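Local coordinates for protein threonine--tRNA ligase catalytic subunit (Aeropyrum pernix, PDB 3A32) that probably attaches threonine to tRNA(Thr) by way of a threonyl-adenylate, working as a zinc-dependent class II synthetase that lacks an editing domain of its own, at residues 186-191 against 312-317; 204-209 against 234-239; 350-355 against 407-412; 428-433 against 443-448. One frame throughout, in Å; residues are numbered along the deposited sequence.

Interaction 1: 186-191 against 312-317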
loop_
_atom_site.group_PDB
_atom_site.type_symbol
_atom_site.label_atom_id
_atom_site.label_comp_id
_atom_site.label_asym_id
_atom_site.label_seq_id
_atom_site.Cartn_x
_atom_site.Cartn_y
_atom_site.Cartn_z
ATOM N N LYS A 186 10.227 10.756 16.391
ATOM C CA LYS A 186 11.390 11.568 16.072
ATOM C C LYS A 186 12.159 11.108 14.805
ATOM O O LYS A 186 12.528 11.936 13.946
ATOM C CB LYS A 186 12.294 11.594 17.296
ATOM C CG LYS A 186 13.613 12.324 17.114
ATOM C CD LYS A 186 14.148 12.629 18.455
ATOM C CE LYS A 186 15.306 13.635 18.425
ATOM N NZ LYS A 186 16.465 13.204 17.548
ATOM N N LEU A 187 12.430 9.796 14.714
ATOM C CA LEU A 187 13.027 9.177 13.512
ATOM C C LEU A 187 12.234 9.455 12.210
ATOM O O LEU A 187 12.848 9.791 11.182
ATOM C CB LEU A 187 13.181 7.653 13.704
ATOM C CG LEU A 187 14.196 7.091 14.719
ATOM C CD1 LEU A 187 13.933 5.600 14.987
ATOM C CD2 LEU A 187 15.621 7.316 14.247
ATOM N N VAL A 188 10.909 9.253 12.230
ATOM C CA VAL A 188 10.053 9.611 11.111
ATOM C C VAL A 188 10.048 11.146 10.752
ATOM O O VAL A 188 10.292 11.528 9.586
ATOM C CB VAL A 188 8.628 9.072 11.308
ATOM C CG1 VAL A 188 7.685 9.652 10.312
ATOM C CG2 VAL A 188 8.606 7.551 11.159
ATOM N N LEU A 189 9.834 12.023 11.739
ATOM C CA LEU A 189 9.964 13.451 11.468
ATOM C C LEU A 189 11.285 13.853 10.838
ATOM O O LEU A 189 11.299 14.575 9.837
ATOM C CB LEU A 189 9.771 14.290 12.715
ATOM C CG LEU A 189 8.367 14.335 13.309
ATOM C CD1 LEU A 189 8.398 15.556 14.132
ATOM C CD2 LEU A 189 7.280 14.425 12.285
ATOM N N GLU A 190 12.385 13.390 11.425
ATOM C CA GLU A 190 13.720 13.833 11.032
ATOM C C GLU A 190 14.176 13.223 9.726
ATOM O O GLU A 190 14.787 13.885 8.897
ATOM C CB GLU A 190 14.751 13.587 12.168
ATOM C CG GLU A 190 14.509 14.507 13.359
ATOM C CD GLU A 190 15.560 14.404 14.467
ATOM O OE1 GLU A 190 16.157 13.322 14.627
ATOM O OE2 GLU A 190 15.791 15.420 15.194
ATOM N N ARG A 191 13.867 11.951 9.533
ATOM C CA ARG A 191 14.450 11.209 8.416
ATOM C C ARG A 191 13.602 11.160 7.191
ATOM O O ARG A 191 14.156 11.163 6.069
ATOM C CB ARG A 191 14.886 9.810 8.857
ATOM C CG ARG A 191 16.039 9.969 9.851
ATOM C CD ARG A 191 16.639 8.711 10.308
ATOM N NE ARG A 191 17.588 9.054 11.365
ATOM C CZ ARG A 191 18.401 8.171 11.953
ATOM N NH1 ARG A 191 18.371 6.878 11.593
ATOM N NH2 ARG A 191 19.231 8.592 12.905
ATOM N N ALA A 312 -0.377 6.991 17.252
ATOM C CA ALA A 312 0.056 7.322 15.896
ATOM C C ALA A 312 1.240 8.254 16.048
ATOM O O ALA A 312 1.318 8.931 17.050
ATOM C CB ALA A 312 -1.082 7.988 15.105
ATOM N N LEU A 313 2.114 8.346 15.048
ATOM C CA LEU A 313 3.224 9.305 15.048
ATOM C C LEU A 313 2.833 10.576 14.339
ATOM O O LEU A 313 3.067 11.635 14.856
ATOM C CB LEU A 313 4.509 8.727 14.421
ATOM C CG LEU A 313 4.958 7.305 14.837
ATOM C CD1 LEU A 313 6.232 6.917 14.096
ATOM C CD2 LEU A 313 5.177 7.128 16.353
ATOM N N LEU A 314 2.254 10.463 13.143
ATOM C CA LEU A 314 1.814 11.597 12.333
ATOM C C LEU A 314 0.373 11.933 12.693
ATOM O O LEU A 314 0.038 13.097 12.843
ATOM C CB LEU A 314 1.900 11.234 10.839
ATOM C CG LEU A 314 3.227 10.670 10.299
ATOM C CD1 LEU A 314 3.200 10.381 8.759
ATOM C CD2 LEU A 314 4.384 11.593 10.679
ATOM N N GLY A 315 -0.477 10.900 12.828
ATOM C CA GLY A 315 -1.910 11.117 13.108
ATOM C C GLY A 315 -2.702 10.896 11.840
ATOM O O GLY A 315 -2.543 9.874 11.209
ATOM N N SER A 316 -3.526 11.860 11.432
ATOM C CA SER A 316 -4.060 11.843 10.090
ATOM C C SER A 316 -2.919 12.208 9.142
ATOM O O SER A 316 -2.277 13.240 9.296
ATOM C CB SER A 316 -5.205 12.824 9.967
ATOM O OG SER A 316 -5.560 13.044 8.609
ATOM N N ILE A 317 -2.686 11.341 8.151
ATOM C CA ILE A 317 -1.660 11.539 7.116
ATOM C C ILE A 317 -2.021 12.692 6.187
ATOM O O ILE A 317 -1.174 13.522 5.891
ATOM C CB ILE A 317 -1.428 10.236 6.317
ATOM C CG1 ILE A 317 -0.639 9.263 7.217
ATOM C CG2 ILE A 317 -0.619 10.528 4.984
ATOM C CD1 ILE A 317 -1.026 7.844 7.032
#
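Val188 presents its two methyls to two neighbouring leucines, Leu313 and Leu314, where a helix end packs on the corner of a strand-to-helix unit in the class II synthetase core. Strand 306-316 and the helix that follows it match class II motif 3 in sequence and topology. The forked tip of Val188 is the bump: CG2 lies 3.8 Å from Leu313 CD1, and CG1 lies 3.8 Å from Leu314 CD2, so each branch has its own leucine. With CG1 anti to the backbone N (chi1 169°), CG1 is aimed at Leu314 and CG2 at Leu313, and the valine crosses each leucine at about a right angle. Leu189 fills in beside it, its CD2 reaching Leu314 CD2 at 4.4 Å. All four residues are buried, and no hydrogen bond joins the segments, so they meet by apolar packing. Leu313 is itself a bump in a wider hollow, lined by Val181, Glu184 and Met185 of helix 174-191 and by Phe62 and His63 of helix 48-65. Asp163 holds the corner: OD2 accepts from the backbone N of Leu313 and Leu314, OD1 from that of Gly315. Leu313 stands about 11 Å, side chain to side chain, from the zinc ligand His310. At the start of the next helix, Ser316 occupies the N-cap position, its OG hydrogen-bonded to the backbone N of Arg319.

Interaction 2: 204-209 against 234-239. With SO4 (sulfate ion), chain C.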
loop_
_atom_site.group_PDB
_atom_site.type_symbol
_atom_site.label_atom_id
_atom_site.label_comp_id
_atom_site.label_asym_id
_atom_site.label_seq_id
_atom_site.Cartn_x
_atom_site.Cartn_y
_atom_site.Cartn_z
ATOM N N VAL A 204 6.112 18.078 24.472
ATOM C CA VAL A 204 5.338 16.901 24.800
ATOM C C VAL A 204 4.285 17.303 25.841
ATOM O O VAL A 204 4.632 17.800 26.904
ATOM C CB VAL A 204 6.241 15.735 25.328
ATOM C CG1 VAL A 204 5.442 14.780 26.194
ATOM C CG2 VAL A 204 6.886 14.964 24.151
ATOM N N ARG A 205 3.010 17.074 25.538
ATOM C CA ARG A 205 1.928 17.441 26.445
ATOM C C ARG A 205 1.224 16.202 26.999
ATOM O O ARG A 205 0.684 15.398 26.243
ATOM C CB ARG A 205 0.908 18.329 25.708
ATOM C CG ARG A 205 -0.310 18.773 26.531
ATOM C CD ARG A 205 -1.285 19.586 25.633
ATOM N NE ARG A 205 -0.763 20.928 25.490
ATOM C CZ ARG A 205 -0.595 21.577 24.343
ATOM N NH1 ARG A 205 -0.963 21.036 23.179
ATOM N NH2 ARG A 205 -0.063 22.799 24.378
ATOM N N LEU A 206 1.151 16.090 28.319
ATOM C CA LEU A 206 0.424 14.979 28.937
ATOM C C LEU A 206 -0.942 15.426 29.387
ATOM O O LEU A 206 -1.079 16.517 29.966
ATOM C CB LEU A 206 1.191 14.419 30.130
ATOM C CG LEU A 206 2.707 14.146 30.030
ATOM C CD1 LEU A 206 3.250 13.448 31.315
ATOM C CD2 LEU A 206 3.141 13.337 28.774
ATOM N N SER A 207 -1.966 14.615 29.108
ATOM C CA SER A 207 -3.308 14.908 29.616
ATOM C C SER A 207 -3.791 13.814 30.599
ATOM O O SER A 207 -3.917 12.644 30.246
ATOM C CB SER A 207 -4.275 15.137 28.464
ATOM O OG SER A 207 -3.806 16.176 27.610
ATOM N N MET A 208 -4.034 14.209 31.838
ATOM C CA MET A 208 -4.202 13.265 32.945
ATOM C C MET A 208 -5.611 13.337 33.521
ATOM O O MET A 208 -6.370 14.204 33.141
ATOM C CB MET A 208 -3.181 13.576 34.050
ATOM C CG MET A 208 -1.780 13.821 33.581
ATOM S SD MET A 208 -1.077 12.360 32.757
ATOM C CE MET A 208 0.560 12.312 33.502
ATOM N N SER A 209 -5.949 12.410 34.431
ATOM C CA SER A 209 -7.196 12.467 35.192
ATOM C C SER A 209 -7.206 13.626 36.155
ATOM O O SER A 209 -6.173 14.228 36.449
ATOM C CB SER A 209 -7.425 11.213 36.038
ATOM O OG SER A 209 -6.409 11.092 37.010
ATOM N N GLU A 234 7.406 9.053 33.721
ATOM C CA GLU A 234 8.764 8.524 33.602
ATOM C C GLU A 234 9.300 8.602 32.188
ATOM O O GLU A 234 10.426 9.010 31.986
ATOM C CB GLU A 234 8.841 7.077 34.085
ATOM C CG GLU A 234 8.615 6.929 35.564
ATOM C CD GLU A 234 9.806 7.486 36.445
ATOM O OE1 GLU A 234 10.826 8.022 35.892
ATOM O OE2 GLU A 234 9.682 7.367 37.697
ATOM N N ALA A 235 8.480 8.198 31.220
ATOM C CA ALA A 235 8.867 8.259 29.810
ATOM C C ALA A 235 9.195 9.698 29.386
ATOM O O ALA A 235 10.263 9.942 28.807
ATOM C CB ALA A 235 7.786 7.615 28.882
ATOM N N ALA A 236 8.303 10.627 29.729
ATOM C CA ALA A 236 8.472 12.053 29.467
ATOM C C ALA A 236 9.690 12.604 30.196
ATOM O O ALA A 236 10.359 13.518 29.708
ATOM C CB ALA A 236 7.227 12.828 29.907
ATOM N N SER A 237 9.975 12.057 31.366
ATOM C CA SER A 237 11.148 12.506 32.108
ATOM C C SER A 237 12.417 12.036 31.407
ATOM O O SER A 237 13.399 12.775 31.348
ATOM C CB SER A 237 11.074 12.065 33.580
ATOM O OG SER A 237 12.333 12.197 34.207
ATOM N N ARG A 238 12.395 10.833 30.835
ATOM C CA ARG A 238 13.510 10.390 29.972
ATOM C C ARG A 238 13.650 11.202 28.697
ATOM O O ARG A 238 14.768 11.500 28.262
ATOM C CB ARG A 238 13.415 8.909 29.634
ATOM C CG ARG A 238 13.654 8.065 30.846
ATOM C CD ARG A 238 13.274 6.620 30.621
ATOM N NE ARG A 238 13.059 6.006 31.930
ATOM C CZ ARG A 238 12.923 4.696 32.136
ATOM N NH1 ARG A 238 12.939 3.833 31.095
ATOM N NH2 ARG A 238 12.743 4.260 33.387
ATOM N N ILE A 239 12.522 11.601 28.113
ATOM C CA ILE A 239 12.567 12.414 26.917
ATOM C C ILE A 239 13.219 13.758 27.258
ATOM O O ILE A 239 14.110 14.209 26.538
ATOM C CB ILE A 239 11.144 12.631 26.330
ATOM C CG1 ILE A 239 10.573 11.313 25.805
ATOM C CG2 ILE A 239 11.173 13.727 25.269
ATOM C CD1 ILE A 239 9.086 11.364 25.554
HETATM S S SO4 C . 2.016 25.449 27.263
HETATM O O1 SO4 C . 3.386 25.117 26.859
HETATM O O2 SO4 C . 1.791 25.008 28.636
HETATM O O3 SO4 C . 1.903 26.906 27.202
HETATM O O4 SO4 C . 1.005 24.799 26.407
#
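Val204 and Leu206, alternate residues on one face of a strand, meet Ile239 and Ala236, one helical turn apart, in purely apolar packing. Val204 CG2 lies 4.4 Å from Ile239 CD1, and Leu206 CD1 lies 4.3 Å from Ala236 CB. These are loose van der Waals distances, yet all four side chains are buried. Ala236 is a short knob that lets the backbones draw near, its CA 7.4 Å from that of Val204. No hydrogen bond crosses between the segments.

Polar interactions gather around Arg205, between the two apolar residues in sequence and on the other face of the strand. Its NH2 donates to O4 of a sulfate ion, probably from the crystallisation liquor, at 3.0 Å and an N-H...O angle of 151°, the oxygen lying at the edge of the guanidinium and in its plane. A bend at chi3 (-78°) turns the otherwise extended side chain to meet it. NH2 also forms a salt bridge with Glu275, and the sulfate has a second donor in Lys203 NZ.

The contact belongs to a beta-alpha-beta unit in which helix 222-243 links strand 202-207 to its parallel neighbour 246-250. Leu261 of strand 260-268 and Ile247 of strand 246-250 flank the apolar residues of the strand, while Ile175, Val178 and Phe182 of helix 174-191 pack along another side of helix 222-243.

Interaction 3: 350-355 against 407-412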
loop_
_atom_site.group_PDB
_atom_site.type_symbol
_atom_site.label_atom_id
_atom_site.label_comp_id
_atom_site.label_asym_id
_atom_site.label_seq_id
_atom_site.Cartn_x
_atom_site.Cartn_y
_atom_site.Cartn_z
ATOM N N GLY A 350 21.263 26.769 -32.267
ATOM C CA GLY A 350 22.385 26.296 -33.054
ATOM C C GLY A 350 22.506 24.802 -33.010
ATOM O O GLY A 350 21.715 24.135 -32.382
ATOM N N GLU A 351 23.535 24.280 -33.662
ATOM C CA GLU A 351 23.746 22.848 -33.851
ATOM C C GLU A 351 24.079 22.056 -32.593
ATOM O O GLU A 351 24.009 20.811 -32.577
ATOM C CB GLU A 351 24.898 22.681 -34.798
ATOM C CG GLU A 351 24.690 23.454 -36.062
ATOM C CD GLU A 351 24.468 22.538 -37.227
ATOM O OE1 GLU A 351 25.482 22.373 -37.977
ATOM O OE2 GLU A 351 23.322 21.979 -37.352
ATOM N N VAL A 352 24.485 22.759 -31.551
ATOM C CA VAL A 352 24.765 22.104 -30.272
ATOM C C VAL A 352 23.430 21.557 -29.679
ATOM O O VAL A 352 23.452 20.678 -28.837
ATOM C CB VAL A 352 25.560 23.049 -29.324
ATOM C CG1 VAL A 352 24.703 24.222 -28.899
ATOM C CG2 VAL A 352 26.153 22.312 -28.127
ATOM N N ASP A 353 22.289 22.056 -30.155
ATOM C CA ASP A 353 20.965 21.641 -29.654
ATOM C C ASP A 353 20.700 20.146 -29.796
ATOM O O ASP A 353 19.874 19.572 -29.090
ATOM C CB ASP A 353 19.836 22.444 -30.308
ATOM C CG ASP A 353 19.756 23.864 -29.781
ATOM O OD1 ASP A 353 20.655 24.242 -28.982
ATOM O OD2 ASP A 353 18.801 24.605 -30.176
ATOM N N ARG A 354 21.440 19.530 -30.704
ATOM C CA ARG A 354 21.285 18.132 -31.000
ATOM C C ARG A 354 21.935 17.299 -29.885
ATOM O O ARG A 354 21.352 16.327 -29.406
ATOM C CB ARG A 354 21.904 17.841 -32.369
ATOM C CG ARG A 354 21.810 16.408 -32.789
ATOM C CD ARG A 354 22.704 16.178 -33.982
ATOM N NE ARG A 354 24.151 16.277 -33.706
ATOM C CZ ARG A 354 24.924 17.326 -34.022
ATOM N NH1 ARG A 354 24.401 18.420 -34.591
ATOM N NH2 ARG A 354 26.231 17.296 -33.764
ATOM N N GLU A 355 23.129 17.704 -29.464
ATOM C CA GLU A 355 23.807 17.051 -28.362
ATOM C C GLU A 355 23.081 17.335 -27.036
ATOM O O GLU A 355 23.035 16.500 -26.173
ATOM C CB GLU A 355 25.214 17.585 -28.258
ATOM C CG GLU A 355 26.151 17.162 -29.338
ATOM C CD GLU A 355 27.490 17.807 -29.126
ATOM O OE1 GLU A 355 28.174 17.429 -28.130
ATOM O OE2 GLU A 355 27.828 18.706 -29.940
ATOM N N GLU A 407 27.109 22.999 -20.442
ATOM C CA GLU A 407 27.125 21.679 -19.802
ATOM C C GLU A 407 27.621 20.604 -20.747
ATOM O O GLU A 407 28.405 19.749 -20.378
ATOM C CB GLU A 407 25.712 21.278 -19.290
ATOM C CG GLU A 407 25.235 22.071 -18.070
ATOM C CD GLU A 407 25.003 23.535 -18.375
ATOM O OE1 GLU A 407 24.487 23.880 -19.470
ATOM O OE2 GLU A 407 25.362 24.347 -17.531
ATOM N N VAL A 408 27.114 20.625 -21.958
ATOM C CA VAL A 408 27.621 19.725 -22.974
ATOM C C VAL A 408 29.163 19.947 -23.271
ATOM O O VAL A 408 29.941 18.990 -23.322
ATOM C CB VAL A 408 26.792 19.909 -24.228
ATOM C CG1 VAL A 408 27.488 19.328 -25.404
ATOM C CG2 VAL A 408 25.356 19.306 -24.027
ATOM N N ARG A 409 29.600 21.190 -23.460
ATOM C CA ARG A 409 30.987 21.435 -23.864
ATOM C C ARG A 409 31.973 21.213 -22.733
ATOM O O ARG A 409 33.111 20.756 -22.954
ATOM C CB ARG A 409 31.122 22.852 -24.385
ATOM C CG ARG A 409 30.508 23.076 -25.733
ATOM C CD ARG A 409 30.138 24.554 -25.894
ATOM N NE ARG A 409 29.605 24.734 -27.244
ATOM C CZ ARG A 409 29.083 25.870 -27.720
ATOM N NH1 ARG A 409 29.031 26.965 -26.965
ATOM N NH2 ARG A 409 28.628 25.900 -28.970
ATOM N N GLU A 410 31.547 21.526 -21.508
ATOM C CA GLU A 410 32.445 21.391 -20.345
ATOM C C GLU A 410 32.319 20.063 -19.667
ATOM O O GLU A 410 33.146 19.732 -18.799
ATOM C CB GLU A 410 32.175 22.487 -19.332
ATOM C CG GLU A 410 32.479 23.813 -19.934
ATOM C CD GLU A 410 32.166 24.964 -19.037
ATOM O OE1 GLU A 410 31.757 24.733 -17.864
ATOM O OE2 GLU A 410 32.325 26.104 -19.538
ATOM N N LYS A 411 31.259 19.321 -20.002
ATOM C CA LYS A 411 31.052 17.966 -19.430
ATOM C C LYS A 411 30.830 18.020 -17.939
ATOM O O LYS A 411 31.337 17.190 -17.187
ATOM C CB LYS A 411 32.195 16.993 -19.790
ATOM C CG LYS A 411 32.288 16.693 -21.304
ATOM C CD LYS A 411 31.444 15.504 -21.803
ATOM C CE LYS A 411 31.349 15.513 -23.346
ATOM N NZ LYS A 411 32.713 15.479 -24.102
ATOM N N VAL A 412 30.056 19.007 -17.519
ATOM C CA VAL A 412 29.718 19.201 -16.114
ATOM C C VAL A 412 28.249 19.602 -16.084
ATOM O O VAL A 412 27.854 20.590 -16.760
ATOM C CB VAL A 412 30.597 20.316 -15.453
ATOM C CG1 VAL A 412 30.150 20.587 -13.990
ATOM C CG2 VAL A 412 32.070 19.896 -15.500
#
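Val352 and Glu355 meet Val408 in a partly buried, mainly apolar contact near the surface, where the beginning of helix 353-369 approaches the short helix 405-410. Val408 is the inner element, its CG1 lying 4.3 Å from Val352 CG2 and 4.0 Å from Glu355 CB. The same methyl touches the carboxylate of Glu355, with OE1 at 3.4 Å, so this acid lies against the valine with both its root and its tip. An extended chi2 (178°) carries the carboxylate out from the helix and across the methyl at a slant. Both helices belong to the anticodon-binding domain, an alpha/beta fold in which they flank a mixed sheet, and Val408 also packs on Ile356 and Leu359 of helix 353-369. Toward solvent, Arg409 reaches Val352 obliquely with its guanidinium, NH2 4.2 Å from Val352 CB. The acid and the nearby bases do not pair: Glu355 OE1 stays 6.4 Å from Lys411 NZ, and any attraction between them is probably a long-range one. Gly350 to Asp353 form a type I beta turn leading into the helix, closed by Asp353 N donating to Gly350 O at 3.1 Å. The Asp353 carboxylate ties this turn to the preceding residues, hydrogen-bonding to Thr348 OG1 and Gly349 N.

Interaction 4: 428-433 against 443-448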
loop_
_atom_site.group_PDB
_atom_site.type_symbol
_atom_site.label_atom_id
_atom_site.label_comp_id
_atom_site.label_asym_id
_atom_site.label_seq_id
_atom_site.Cartn_x
_atom_site.Cartn_y
_atom_site.Cartn_z
ATOM N N LEU A 428 25.126 22.138 -7.517
ATOM C CA LEU A 428 26.220 21.155 -7.516
ATOM C C LEU A 428 26.754 21.088 -8.916
ATOM O O LEU A 428 26.032 21.307 -9.874
ATOM C CB LEU A 428 25.765 19.739 -7.125
ATOM C CG LEU A 428 24.836 19.509 -5.943
ATOM C CD1 LEU A 428 24.354 18.057 -5.985
ATOM C CD2 LEU A 428 25.499 19.837 -4.599
ATOM N N ALA A 429 28.024 20.760 -9.032
ATOM C CA ALA A 429 28.681 20.609 -10.339
ATOM C C ALA A 429 28.975 19.117 -10.500
ATOM O O ALA A 429 29.814 18.569 -9.801
ATOM C CB ALA A 429 29.953 21.400 -10.369
ATOM N N ILE A 430 28.230 18.459 -11.379
ATOM C CA ILE A 430 28.324 17.020 -11.562
ATOM C C ILE A 430 29.037 16.680 -12.883
ATOM O O ILE A 430 28.448 16.808 -13.968
ATOM C CB ILE A 430 26.911 16.305 -11.502
ATOM C CG1 ILE A 430 26.185 16.526 -10.165
ATOM C CG2 ILE A 430 27.089 14.833 -11.691
ATOM C CD1 ILE A 430 26.946 16.167 -8.941
ATOM N N ALA A 431 30.295 16.245 -12.792
ATOM C CA ALA A 431 31.078 15.912 -13.994
ATOM C C ALA A 431 30.540 14.607 -14.577
ATOM O O ALA A 431 30.014 13.754 -13.853
ATOM C CB ALA A 431 32.606 15.807 -13.685
ATOM N N TYR A 432 30.644 14.457 -15.889
ATOM C CA TYR A 432 30.265 13.198 -16.528
ATOM C C TYR A 432 31.152 12.991 -17.746
ATOM O O TYR A 432 31.738 13.962 -18.258
ATOM C CB TYR A 432 28.763 13.213 -16.931
ATOM C CG TYR A 432 28.447 14.175 -18.068
ATOM C CD1 TYR A 432 28.334 13.733 -19.382
ATOM C CD2 TYR A 432 28.303 15.542 -17.822
ATOM C CE1 TYR A 432 28.052 14.643 -20.431
ATOM C CE2 TYR A 432 28.039 16.428 -18.816
ATOM C CZ TYR A 432 27.916 15.988 -20.113
ATOM O OH TYR A 432 27.664 16.923 -21.070
ATOM N N GLY A 433 31.220 11.746 -18.224
ATOM C CA GLY A 433 31.934 11.378 -19.449
ATOM C C GLY A 433 30.932 11.189 -20.571
ATOM O O GLY A 433 31.128 11.683 -21.658
ATOM N N ALA A 443 22.119 9.446 -10.069
ATOM C CA ALA A 443 21.557 8.431 -9.158
ATOM C C ALA A 443 22.295 8.394 -7.827
ATOM O O ALA A 443 21.656 8.210 -6.774
ATOM C CB ALA A 443 21.495 7.047 -9.804
ATOM N N ALA A 444 23.618 8.625 -7.847
ATOM C CA ALA A 444 24.384 8.752 -6.575
ATOM C C ALA A 444 23.935 9.921 -5.687
ATOM O O ALA A 444 23.909 9.795 -4.456
ATOM C CB ALA A 444 25.941 8.867 -6.859
ATOM N N VAL A 445 23.651 11.071 -6.294
ATOM C CA VAL A 445 23.133 12.221 -5.567
ATOM C C VAL A 445 21.779 11.853 -4.928
ATOM O O VAL A 445 21.525 12.192 -3.764
ATOM C CB VAL A 445 22.976 13.440 -6.506
ATOM C CG1 VAL A 445 22.004 14.460 -5.938
ATOM C CG2 VAL A 445 24.362 14.093 -6.833
ATOM N N ALA A 446 20.933 11.136 -5.683
ATOM C CA ALA A 446 19.630 10.688 -5.220
ATOM C C ALA A 446 19.714 9.710 -4.055
ATOM O O ALA A 446 18.917 9.785 -3.140
ATOM C CB ALA A 446 18.832 10.058 -6.372
ATOM N N GLU A 447 20.666 8.785 -4.110
ATOM C CA GLU A 447 20.874 7.820 -3.076
ATOM C C GLU A 447 21.296 8.478 -1.765
ATOM O O GLU A 447 20.893 8.025 -0.691
ATOM C CB GLU A 447 21.845 6.727 -3.571
ATOM C CG GLU A 447 21.247 6.158 -4.899
ATOM C CD GLU A 447 21.863 4.868 -5.471
ATOM O OE1 GLU A 447 23.066 4.574 -5.178
ATOM O OE2 GLU A 447 21.116 4.164 -6.241
ATOM N N GLU A 448 22.109 9.528 -1.859
ATOM C CA GLU A 448 22.453 10.358 -0.702
ATOM C C GLU A 448 21.176 11.030 -0.151
ATOM O O GLU A 448 20.920 11.013 1.043
ATOM C CB GLU A 448 23.532 11.411 -1.074
ATOM C CG GLU A 448 24.251 12.066 0.149
ATOM C CD GLU A 448 24.884 11.010 1.107
ATOM O OE1 GLU A 448 25.656 10.124 0.599
ATOM O OE2 GLU A 448 24.597 11.045 2.346
#
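No flat group takes part where Leu428 and Ile430 meet Val445; the one aromatic ring in these segments, that of Tyr432, lies beyond them. At the rim of that ring OH is hydrogen-bonded to the backbone O of Glu407, and the tyrosine side chain also touches Lys411, Leu413, Asp437 and Ala438, so Tyr432 joins the strand end to helix 405-410 and to helix 435-457. The contact itself is made by three branched aliphatic side chains. One methyl, Val445 CG2, serves both strand residues, with Ile430 CD1 at 3.9 Å and Leu428 CD1 at 4.1 Å. Leucine and valine approach tip to tip, whereas isoleucine comes in on a slant. A chi2 of -54° folds the end of Ile430 round so that CD1, not CG2, does the touching. In Val445 the torsion (chi1 159°) sets CG1 anti to the backbone N and leaves CG2 to face the strand. The backbones stay well apart, 9.3 Å between the CA atoms of Ile430 and Val445, and only side-chain ends span the gap. In the fold, helix 435-457 turns back after edge strand 424-431 and lies over it; Gly433 N, hydrogen-bonded to Asp437, fastens the connection, while Val415 and Val417 of the adjoining strand 412-419 flank the apolar residues. With no hydrogen bond or charge pair across it and 92 Å² buried in all, the contact probably owes its hold to dispersion and the hydrophobic effect.

In the fold
From the N terminus, residues 186-191 open the longest loop, which interaction 1 closes at 312-317, joining the end of helix 174-191 to the motif 3 corner. Nested inside it, interaction 2 closes a short loop between strand 202-207 and helix 222-243. Both contacts reach the same sheet of the catalytic core, their centres 18 Å apart. Interactions 3 and 4 follow in series, and no loops cross. Interaction 3 joins two helices of the anticodon-binding domain, and interaction 4 sets its edge strand against helix 435-457. These two touch through Tyr432, whose N is probably hydrogen-bonded to Lys411 O. Interactions 2 and 3 lie about 60 Å apart, centre to centre.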